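Local coordinates for protein benzoylformate decarboxylase (Mycobacterium smegmatis, PDB 4Q9D) that is a tetrameric member of the thiamine pyrophosphate enzyme family, built from three domains with parallel sheets and holding a magnesium ion, at residues Y439-Q442 / A443-T446; P485-I489 / S490-A494. One frame throughout, in Å; residues are numbered along the deposited sequence.

Contact 1. Residues Y439-Q442 / A443-T446; sequences YSIQ and AIWT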
# COMPACT_ATOMS: atom_id res chain seq x y z
N TYR B 439 11.74 12.79 -24.64
CA TYR B 439 11.50 12.34 -23.25
C TYR B 439 12.77 12.05 -22.49
O TYR B 439 12.91 12.45 -21.33
CB TYR B 439 10.58 11.09 -23.17
CG TYR B 439 9.12 11.38 -23.46
CD1 TYR B 439 8.17 11.41 -22.45
CD2 TYR B 439 8.69 11.57 -24.77
CE1 TYR B 439 6.81 11.67 -22.75
CE2 TYR B 439 7.37 11.82 -25.08
CZ TYR B 439 6.44 11.89 -24.07
OH TYR B 439 5.14 12.13 -24.44
N SER B 440 13.68 11.32 -23.13
CA SER B 440 14.90 10.87 -22.49
C SER B 440 16.07 11.21 -23.38
O SER B 440 17.04 10.46 -23.49
CB SER B 440 14.86 9.35 -22.24
OG SER B 440 13.75 8.99 -21.42
N ILE B 441 15.97 12.37 -24.02
CA ILE B 441 16.99 12.87 -24.92
C ILE B 441 18.38 12.92 -24.29
O ILE B 441 19.38 12.63 -24.96
CB ILE B 441 16.56 14.25 -25.55
CG1 ILE B 441 17.39 14.57 -26.81
CG2 ILE B 441 16.57 15.38 -24.51
CD1 ILE B 441 16.72 15.72 -27.65
N GLN B 442 18.47 13.22 -22.99
CA GLN B 442 19.78 13.32 -22.32
C GLN B 442 20.54 12.00 -22.34
O GLN B 442 21.76 11.98 -22.10
CB GLN B 442 19.66 13.82 -20.86
CG GLN B 442 18.68 15.00 -20.67
CD GLN B 442 17.29 14.52 -20.29
OE1 GLN B 442 16.80 13.53 -20.85
NE2 GLN B 442 16.66 15.17 -19.28
N ALA B 443 19.84 10.88 -22.56
CA ALA B 443 20.55 9.60 -22.60
C ALA B 443 21.62 9.58 -23.71
O ALA B 443 22.56 8.83 -23.62
CB ALA B 443 19.59 8.42 -22.78
N ILE B 444 21.46 10.39 -24.77
CA ILE B 444 22.42 10.32 -25.87
C ILE B 444 23.82 10.82 -25.43
O ILE B 444 24.84 10.47 -26.03
CB ILE B 444 21.94 11.05 -27.14
CG1 ILE B 444 21.88 12.55 -26.92
CG2 ILE B 444 20.56 10.54 -27.57
CD1 ILE B 444 21.24 13.28 -28.13
N TRP B 445 23.87 11.58 -24.34
CA TRP B 445 25.13 12.05 -23.77
C TRP B 445 25.94 10.86 -23.31
O TRP B 445 27.15 10.80 -23.51
CB TRP B 445 24.88 13.01 -22.59
CG TRP B 445 26.12 13.51 -21.93
CD1 TRP B 445 26.94 14.52 -22.37
CD2 TRP B 445 26.69 13.03 -20.70
NE1 TRP B 445 27.98 14.69 -21.49
CE2 TRP B 445 27.86 13.80 -20.46
CE3 TRP B 445 26.35 12.02 -19.79
CZ2 TRP B 445 28.69 13.60 -19.33
CZ3 TRP B 445 27.17 11.82 -18.65
CH2 TRP B 445 28.32 12.61 -18.44
N THR B 446 25.27 9.90 -22.67
CA THR B 446 25.94 8.68 -22.23
C THR B 446 26.45 7.88 -23.44
O THR B 446 27.53 7.30 -23.39
CB THR B 446 24.97 7.81 -21.38
OG1 THR B 446 24.51 8.57 -20.27
CG2 THR B 446 25.67 6.54 -20.85
O HOH W 1 22.55 10.60 -19.95

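Contact 2. Residues P485-I489 / S490-A494; sequences PGLDI and SSIAA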
# COMPACT_ATOMS: atom_id res chain seq x y z
N PRO B 485 6.47 22.29 -32.69
CA PRO B 485 7.26 23.22 -33.51
C PRO B 485 8.51 23.64 -32.74
O PRO B 485 8.59 23.42 -31.54
CB PRO B 485 6.32 24.44 -33.65
CG PRO B 485 5.52 24.41 -32.35
CD PRO B 485 5.29 22.93 -32.08
N GLY B 486 9.49 24.22 -33.43
CA GLY B 486 10.56 24.94 -32.76
C GLY B 486 11.58 24.05 -32.06
O GLY B 486 11.97 24.31 -30.93
N LEU B 487 12.00 22.99 -32.74
CA LEU B 487 13.00 22.08 -32.22
C LEU B 487 14.02 21.89 -33.30
O LEU B 487 13.67 21.51 -34.41
CB LEU B 487 12.40 20.71 -31.88
CG LEU B 487 11.60 20.56 -30.59
CD1 LEU B 487 10.98 19.16 -30.61
CD2 LEU B 487 12.53 20.73 -29.39
N ASP B 488 15.27 22.16 -32.97
CA ASP B 488 16.37 21.84 -33.87
C ASP B 488 17.12 20.68 -33.22
O ASP B 488 17.99 20.88 -32.36
CB ASP B 488 17.25 23.06 -34.14
CG ASP B 488 18.52 22.71 -34.93
OD1 ASP B 488 18.65 21.60 -35.46
OD2 ASP B 488 19.42 23.57 -34.98
N ILE B 489 16.74 19.47 -33.59
CA ILE B 489 17.21 18.30 -32.88
C ILE B 489 18.71 18.03 -33.12
O ILE B 489 19.39 17.48 -32.25
CB ILE B 489 16.32 17.08 -33.21
CG1 ILE B 489 14.91 17.31 -32.63
CG2 ILE B 489 16.97 15.78 -32.66
CD1 ILE B 489 13.92 16.24 -32.97
N SER B 490 19.24 18.43 -34.27
CA SER B 490 20.69 18.33 -34.54
C SER B 490 21.54 19.16 -33.58
O SER B 490 22.53 18.66 -33.05
CB SER B 490 21.05 18.74 -35.97
OG SER B 490 21.01 17.60 -36.79
N SER B 491 21.15 20.40 -33.34
CA SER B 491 21.86 21.23 -32.37
C SER B 491 21.88 20.59 -30.99
O SER B 491 22.92 20.59 -30.31
CB SER B 491 21.26 22.62 -32.29
OG SER B 491 21.41 23.21 -33.56
N ILE B 492 20.74 20.06 -30.57
CA ILE B 492 20.66 19.41 -29.26
C ILE B 492 21.61 18.22 -29.23
O ILE B 492 22.39 18.07 -28.28
CB ILE B 492 19.20 19.00 -28.90
CG1 ILE B 492 18.28 20.21 -28.93
CG2 ILE B 492 19.12 18.32 -27.53
CD1 ILE B 492 16.75 19.86 -28.91
N ALA B 493 21.57 17.41 -30.28
CA ALA B 493 22.40 16.19 -30.33
C ALA B 493 23.89 16.52 -30.28
O ALA B 493 24.66 15.89 -29.57
CB ALA B 493 22.09 15.41 -31.62
N ALA B 494 24.27 17.54 -31.04
CA ALA B 494 25.64 18.00 -31.10
C ALA B 494 25.99 18.54 -29.73
O ALA B 494 27.08 18.31 -29.23
CB ALA B 494 25.78 19.11 -32.19
O HOH W 2 17.77 19.20 -36.79

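Contact 1. Residues Y439-Q442 / A443-T446
Ile444 folds its side chain over the carbonyl oxygen of Ile441, three residues back, where the chain turns from a buried loop into helix 443-449. Its CB lies 3.7 Å from Ile441 O. With chi1 at 68°, CG1 falls between the backbone N and the carbonyl carbon of its own residue, and this swings it back over the turn, to 3.2 Å from Ile441 O. The other branch, CG2, approaches the same oxygen at 3.5 Å. At the tip, CD1 stays close to that oxygen too and meets CG1 of Ile441 at 4.3 Å, and Val409 of helix 408-421 also packs against this side chain. The oxygen beneath these carbons is not left to them: Ile444 N donates to Ile441 O at 3.1 Å, in a nearly straight bond of 169°. This bond is the middle one of three that join the two segments with the same spacing. Ala443 N binds Ser440 O at 3.0 Å and closes a type I turn, and Trp445 N binds Gln442 O. Water 1 donates to Gln442 O, 2.7 Å away, and to OG1 of Thr446; that hydroxyl is also hydrogen-bonded to Leu46 O, on strand 43-46 at the edge of the N-terminal sheet. The polar ends of Gln442 and Trp445 turn to another chain: Gln442 NE2 binds Gln438 O of the second subunit, and Trp445 NE1 binds Pro485 O there. Peptide groups thus pair in steps of three residues, the pattern of a 3-10 turn. In this buried setting the water gives Gln442 O a second donor, while the isoleucine side chains offer only carbon and the side-chain N-H groups of Gln442 and Trp445 are used across the subunit interface.

Contact 2. Residues P485-I489 / S490-A494
Asp488 caps the start of helix 489-495 and meets Ser491 with both carboxylate oxygens. Ser491 OG donates to Asp488 OD2 at 2.5 Å, a very short separation whose exact length is doubtful. On the other oxygen, Ser491 N reaches Asp488 OD1 in a weak capping bond of 3.5 Å, long but straight at 168°. One carboxylate can serve both groups because Ser491 holds OG beside its own backbone N (chi1 -62°), while Asp488 has CG turned away from its N (chi1 172°) and so laid alongside the first helical turn. Water 2 extends the cap: it donates to Asp488 OD1 at 2.9 Å and accepts from Ser490 N at 3.0 Å. The negative carboxylate at the helix's N-terminal end is probably favoured by the amide N-H groups pointing there.

Around this first shell, the backbone takes up the helical pattern. Ile492 N makes a weak bond of 3.4 Å to Asp488 O, followed by a firmer one of 2.9 Å from Ala493 N to Ile489 O. On another side of the turn, Leu487 CD2 touches Ile492 CD1 at 4.3 Å. Asp488 is itself positioned by backbone hydrogen bonds to the second subunit, where Trp445 packs on Leu487 and Phe496 on Ile492; Ser491 lies against its counterpart there.

Within the chain, Ser490 OG binds the hydroxyls of Thr500 and Thr502 on the outer strand 499-502. Ile489 reaches inward to strands 454-460 and 523-528 and to Asp434, a magnesium ligand on helix 434-439. The cap therefore starts a helix lying between the C-terminal domain's parallel sheet and the partner subunit.

Reading from the N terminus, the chain leaves strand 428-433, runs through helix 434-439 and enters contact 1, the short turn joining it to helix 443-449. Strand 454-460 and a long, partly unmodelled loop follow before contact 2 starts helix 489-495, which leads to strand 499-502. Each contact closes only a local turn; they occur in series, neither nesting nor crossing. Their centres lie about 13 Å apart, yet they meet in space, with Ile441 CD1 3.5 Å from Ile492 CG2. Their packing ties the turn between helices 434-439 and 443-449 to helix 489-495 within one C-terminal domain, and both contacts also face the second subunit.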